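Local coordinates for Lmo2470 protein (Listeria monocytogenes EGD-e, PDB 5HL3) that binds the host protein afadin and helps the bacterium cross basement membranes, as a leucine-rich-repeat protein of the internalin family, at residues Asp16-Asp21 and Asp38-Asp43; Ala12-Val17 and Gly22-Met27. All coordinates share one frame; numbering follows the deposited sequence. Where two conformers were deposited one is given.

Interaction 1: Asp16-Asp21 and Asp38-Asp43. With CA (calcium ion), chain C.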
loop_
_atom_site.group_PDB
_atom_site.type_symbol
_atom_site.label_atom_id
_atom_site.label_comp_id
_atom_site.label_asym_id
_atom_site.label_seq_id
_atom_site.Cartn_x
_atom_site.Cartn_y
_atom_site.Cartn_z
ATOM N N ASP A 16 -40.606 7.803 9.227
ATOM C CA ASP A 16 -40.663 8.455 10.531
ATOM C C ASP A 16 -39.471 8.040 11.410
ATOM O O ASP A 16 -38.902 8.873 12.143
ATOM C CB ASP A 16 -41.980 8.164 11.225
ATOM C CG ASP A 16 -43.193 8.751 10.469
ATOM O OD1 ASP A 16 -43.060 9.748 9.729
ATOM O OD2 ASP A 16 -44.244 8.207 10.698
ATOM N N VAL A 17 -39.028 6.781 11.303
ATOM C CA VAL A 17 -37.852 6.327 12.056
ATOM C C VAL A 17 -36.571 6.955 11.509
ATOM O O VAL A 17 -35.699 7.352 12.273
ATOM C CB VAL A 17 -37.731 4.783 11.963
ATOM C CG1 VAL A 17 -36.510 4.289 12.743
ATOM C CG2 VAL A 17 -39.007 4.087 12.461
ATOM N N PHE A 18 -36.511 7.096 10.197
ATOM C CA PHE A 18 -35.315 7.584 9.487
ATOM C C PHE A 18 -35.734 8.789 8.626
ATOM O O PHE A 18 -35.926 8.654 7.428
ATOM C CB PHE A 18 -34.778 6.464 8.601
ATOM C CG PHE A 18 -34.468 5.190 9.350
ATOM C CD1 PHE A 18 -33.388 5.099 10.220
ATOM C CD2 PHE A 18 -35.239 4.066 9.164
ATOM C CE1 PHE A 18 -33.097 3.906 10.880
ATOM C CE2 PHE A 18 -34.941 2.857 9.811
ATOM C CZ PHE A 18 -33.858 2.782 10.664
ATOM N N PRO A 19 -35.850 9.972 9.233
ATOM C CA PRO A 19 -36.454 11.135 8.557
ATOM C C PRO A 19 -35.474 11.862 7.627
ATOM O O PRO A 19 -35.090 13.004 7.849
ATOM C CB PRO A 19 -36.926 12.004 9.731
ATOM C CG PRO A 19 -35.946 11.703 10.793
ATOM C CD PRO A 19 -35.662 10.234 10.667
ATOM N N ASP A 20 -35.131 11.184 6.551
ATOM C CA ASP A 20 -34.245 11.706 5.516
ATOM C C ASP A 20 -34.551 10.897 4.277
ATOM O O ASP A 20 -34.602 9.658 4.347
ATOM C CB ASP A 20 -32.781 11.554 5.895
ATOM C CG ASP A 20 -31.860 11.983 4.764
ATOM O OD1 ASP A 20 -31.720 13.219 4.568
ATOM O OD2 ASP A 20 -31.305 11.108 4.051
ATOM N N ASP A 21 -34.736 11.546 3.147
ATOM C CA ASP A 21 -35.196 10.822 1.956
ATOM C C ASP A 21 -34.238 9.717 1.535
ATOM O O ASP A 21 -34.660 8.581 1.310
ATOM C CB ASP A 21 -35.491 11.785 0.807
ATOM C CG ASP A 21 -36.740 12.675 1.082
ATOM O OD1 ASP A 21 -37.569 12.382 1.969
ATOM O OD2 ASP A 21 -36.902 13.676 0.375
ATOM N N ASP A 38 -43.897 2.214 4.478
ATOM C CA ASP A 38 -44.235 0.951 5.141
ATOM C C ASP A 38 -43.872 0.980 6.630
ATOM O O ASP A 38 -42.832 1.522 7.043
ATOM C CB ASP A 38 -43.528 -0.237 4.490
ATOM C CG ASP A 38 -44.104 -0.620 3.128
ATOM O OD1 ASP A 38 -45.290 -0.420 2.877
ATOM O OD2 ASP A 38 -43.333 -1.175 2.303
ATOM N N VAL A 39 -44.756 0.369 7.423
ATOM C CA VAL A 39 -44.603 0.298 8.876
ATOM C C VAL A 39 -43.697 -0.876 9.237
ATOM O O VAL A 39 -43.887 -1.998 8.757
ATOM C CB VAL A 39 -45.977 0.153 9.551
ATOM C CG1 VAL A 39 -45.829 -0.133 11.034
ATOM C CG2 VAL A 39 -46.784 1.423 9.303
ATOM N N ILE A 40 -42.706 -0.581 10.066
ATOM C CA ILE A 40 -41.766 -1.587 10.572
ATOM C C ILE A 40 -41.848 -1.696 12.079
ATOM O O ILE A 40 -42.246 -0.766 12.773
ATOM C CB ILE A 40 -40.310 -1.295 10.153
ATOM C CG1 ILE A 40 -39.848 0.096 10.603
ATOM C CG2 ILE A 40 -40.150 -1.525 8.663
ATOM C CD1 ILE A 40 -38.338 0.247 10.607
ATOM N N ASP A 41 -41.452 -2.871 12.583
ATOM C CA ASP A 41 -41.392 -3.101 14.024
ATOM C C ASP A 41 -40.004 -3.618 14.393
ATOM O O ASP A 41 -39.131 -3.772 13.548
ATOM C CB ASP A 41 -42.521 -4.020 14.494
ATOM C CG ASP A 41 -42.512 -5.392 13.868
ATOM O OD1 ASP A 41 -41.470 -5.864 13.375
ATOM O OD2 ASP A 41 -43.605 -6.050 13.877
ATOM N N GLN A 42 -39.778 -3.870 15.672
ATOM C CA GLN A 42 -38.449 -4.280 16.122
ATOM C C GLN A 42 -38.028 -5.615 15.493
ATOM O O GLN A 42 -36.851 -5.820 15.188
ATOM C CB GLN A 42 -38.366 -4.321 17.656
ATOM C CG GLN A 42 -36.956 -4.528 18.177
ATOM C CD GLN A 42 -36.009 -3.411 17.764
ATOM O OE1 GLN A 42 -36.331 -2.237 17.941
ATOM N NE2 GLN A 42 -34.842 -3.762 17.258
ATOM N N ASP A 43 -38.978 -6.519 15.266
ATOM C CA ASP A 43 -38.655 -7.791 14.593
ATOM C C ASP A 43 -38.080 -7.544 13.202
ATOM O O ASP A 43 -37.171 -8.260 12.767
ATOM C CB ASP A 43 -39.889 -8.689 14.464
ATOM C CG ASP A 43 -40.136 -9.589 15.680
ATOM O OD1 ASP A 43 -39.501 -9.432 16.747
ATOM O OD2 ASP A 43 -40.984 -10.516 15.554
HETATM CA CA CA C . -47.027 -1.056 1.443
HETATM O O HOH W 1 -45.090 -2.415 0.504
HETATM O O HOH W 2 -47.192 1.296 1.348
HETATM O O HOH W 3 -46.943 -3.124 2.549
HETATM O O HOH W 4 -47.948 -2.577 -0.167
#

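Interaction 2: Ala12-Val17 and Gly22-Met27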
loop_
_atom_site.group_PDB
_atom_site.type_symbol
_atom_site.label_atom_id
_atom_site.label_comp_id
_atom_site.label_asym_id
_atom_site.label_seq_id
_atom_site.Cartn_x
_atom_site.Cartn_y
_atom_site.Cartn_z
ATOM N N ALA A 12 -43.623 1.854 13.463
ATOM C CA ALA A 12 -43.683 3.166 12.794
ATOM C C ALA A 12 -43.314 3.053 11.338
ATOM O O ALA A 12 -42.514 2.185 10.978
ATOM C CB ALA A 12 -42.716 4.153 13.475
ATOM N N PRO A 13 -43.832 3.971 10.498
ATOM C CA PRO A 13 -43.336 4.046 9.110
ATOM C C PRO A 13 -41.822 4.280 9.067
ATOM O O PRO A 13 -41.273 5.007 9.879
ATOM C CB PRO A 13 -44.089 5.265 8.540
ATOM C CG PRO A 13 -45.357 5.291 9.332
ATOM C CD PRO A 13 -44.930 4.945 10.724
ATOM N N ILE A 14 -41.183 3.650 8.086
ATOM C CA ILE A 14 -39.724 3.801 7.889
ATOM C C ILE A 14 -39.319 5.282 7.841
ATOM O O ILE A 14 -38.317 5.693 8.455
ATOM C CB ILE A 14 -39.285 3.040 6.600
ATOM C CG1 ILE A 14 -39.354 1.532 6.827
ATOM C CG2 ILE A 14 -37.865 3.433 6.173
ATOM C CD1 ILE A 14 -39.222 0.719 5.561
ATOM N N ILE A 15 -40.093 6.081 7.122
ATOM C CA ILE A 15 -39.777 7.501 6.944
ATOM C C ILE A 15 -39.851 8.299 8.246
ATOM O O ILE A 15 -39.235 9.354 8.346
ATOM C CB ILE A 15 -40.664 8.105 5.826
ATOM C CG1 ILE A 15 -40.196 9.510 5.386
ATOM C CG2 ILE A 15 -42.136 8.124 6.228
ATOM C CD1 ILE A 15 -38.800 9.602 4.839
ATOM N N ASP A 16 -40.606 7.803 9.227
ATOM C CA ASP A 16 -40.663 8.455 10.531
ATOM C C ASP A 16 -39.471 8.040 11.410
ATOM O O ASP A 16 -38.902 8.873 12.143
ATOM C CB ASP A 16 -41.980 8.164 11.225
ATOM C CG ASP A 16 -43.193 8.751 10.469
ATOM O OD1 ASP A 16 -43.060 9.748 9.729
ATOM O OD2 ASP A 16 -44.244 8.207 10.698
ATOM N N VAL A 17 -39.028 6.781 11.303
ATOM C CA VAL A 17 -37.852 6.327 12.056
ATOM C C VAL A 17 -36.571 6.955 11.509
ATOM O O VAL A 17 -35.699 7.352 12.273
ATOM C CB VAL A 17 -37.731 4.783 11.963
ATOM C CG1 VAL A 17 -36.510 4.289 12.743
ATOM C CG2 VAL A 17 -39.007 4.087 12.461
ATOM N N GLY A 22 -32.939 10.018 1.442
ATOM C CA GLY A 22 -31.981 9.042 1.014
ATOM C C GLY A 22 -31.795 7.931 2.009
ATOM O O GLY A 22 -31.688 6.767 1.630
ATOM N N LEU A 23 -31.706 8.268 3.296
ATOM C CA LEU A 23 -31.536 7.233 4.290
ATOM C C LEU A 23 -32.747 6.313 4.327
ATOM O O LEU A 23 -32.605 5.096 4.428
ATOM C CB LEU A 23 -31.304 7.830 5.684
ATOM C CG LEU A 23 -30.923 6.819 6.765
ATOM C CD1 LEU A 23 -29.558 6.234 6.449
ATOM C CD2 LEU A 23 -30.945 7.440 8.155
ATOM N N ALA A 24 -33.938 6.878 4.259
ATOM C CA ALA A 24 -35.148 6.055 4.294
ATOM C C ALA A 24 -35.244 5.129 3.098
ATOM O O ALA A 24 -35.635 3.982 3.227
ATOM C CB ALA A 24 -36.383 6.919 4.416
ATOM N N LYS A 25 -34.869 5.631 1.924
ATOM C CA LYS A 25 -34.842 4.811 0.705
ATOM C C LYS A 25 -33.902 3.617 0.896
ATOM O O LYS A 25 -34.273 2.470 0.623
ATOM C CB LYS A 25 -34.408 5.669 -0.492
ATOM C CG LYS A 25 -34.055 4.919 -1.768
ATOM C CD LYS A 25 -33.878 5.841 -2.972
ATOM C CE LYS A 25 -33.285 5.107 -4.186
ATOM N NZ LYS A 25 -31.832 4.756 -4.019
ATOM N N ASP A 26 -32.689 3.887 1.380
ATOM C CA ASP A 26 -31.719 2.811 1.590
ATOM C C ASP A 26 -32.176 1.867 2.695
ATOM O O ASP A 26 -32.002 0.659 2.574
ATOM C CB ASP A 26 -30.334 3.373 1.882
ATOM C CG ASP A 26 -29.678 3.988 0.651
ATOM O OD1 ASP A 26 -30.308 4.018 -0.446
ATOM O OD2 ASP A 26 -28.525 4.470 0.816
HETATM N N MSE A 27 -32.817 2.394 3.726
HETATM C CA MSE A 27 -33.325 1.508 4.790
HETATM C C MSE A 27 -34.461 0.634 4.288
HETATM O O MSE A 27 -34.532 -0.524 4.663
HETATM C CB MSE A 27 -33.714 2.318 6.027
HETATM C CG MSE A 27 -32.499 2.829 6.801
HETATM SE SE MSE A 27 -31.229 1.398 7.350
HETATM C CE MSE A 27 -32.518 0.095 8.027
#

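Interaction 1: Asp16-Asp21 and Asp38-Asp43
I40 meets both V17 and F18 through a single methyl, CD1, so one carbon carries the whole side-chain contact. The buried area is small, about 80 Å², and the CA atoms of V17 and I40 stay 9.0 Å apart. I40 CD1 lies 4.3 Å from V17 CG2. It also lies 4.4 Å from F18 CE2, reaching the ring obliquely. With chi1 at 57°, CG1 of I40 sits between the backbone N and the carbonyl carbon, and the extended second torsion carries CD1 out toward helix 14-17. V17 also covers the phenyl group beside it: its CG1 stands 3.5 Å above the plane of the F18 ring, over the centre. L23 and M27 of helix 21-30 add further apolar contacts to F18. All three touching residues are buried.

The D38 carboxylate lies away from this apolar contact and serves calcium. It grips the ion through one oxygen, with OD1 2.3 Å from the metal, and four waters join it there. One of these waters donates to D38 OD2, closing a small ring through the metal, while S35 N also bonds to OD2. These bonds would hold the carboxylate in a fixed rotation. P19 is the centre of an inverse gamma turn, beyond which the D20 side chain caps helix 21-30. D41 likewise caps helix 42-46. The apolar cluster belongs to the small helical N-terminal cap found in internalins, which precedes the leucine-rich-repeat strands.

Interaction 2: Ala12-Val17 and Gly22-Met27
I15 and A24 bring their CA atoms to 5.5 Å, where the short helix 14-17 meets helix 21-30 after a turn of only a few residues. The short helix is pinned at its start by P13 O, which accepts from D16 N at 2.9 Å and from V17 N at 3.2 Å. The small side chain of A24 lets the two backbones come this near. Its CB takes the I15 CD1 methyl at 3.6 Å, and I14 CG2 approaches from the neighbouring position. I14 CG2 also rests against the backbone, 3.7 Å from A24 O, and then reaches M27 CB at 4.3 Å. It can do so because it points opposite the I14 backbone N, with CG1 turned beside that N (chi1 -71°). I15 bends at its second torsion, 60°, which brings its methyl end closer to helix 21-30 than its CB bond alone would suggest. This pair of helices with a tight connection belongs to the internalin N-terminal cap, whose sequence family is grouped with the EF-hands. Past its CB, M27, modelled as selenomethionine, leads away from I14 and packs on L51 and F53 of strand 50-53. L23 touches F53 too. The D26 carboxylate is held by two groups next to that strand: OD1 bonds to T55 OG1 and OD2 to E54 N.

The centres of interactions 1 and 2 lie about 5 Å apart. The ranges 12-17 and 16-21 overlap at D16 and V17, and both contacts use helix 14-17. Along the chain the order is 12-17, 16-21, 22-27 and then 38-43. Strands 12-13 and 39-40 pair antiparallel, with probable hydrogen bonds from I14 N to D38 O and from I40 N to A12 O, both 2.9 Å. I40 CG2 packs on I14 CG1 at 3.7 Å, so the two apolar clusters run into one another. The centres of interactions 1 and 2 lie about 40 and 38 Å from the centre of the chain. Both belong to the N-terminal cap, which comes before strand 50-53, one of the two edge strands of the parallel repeat sheet.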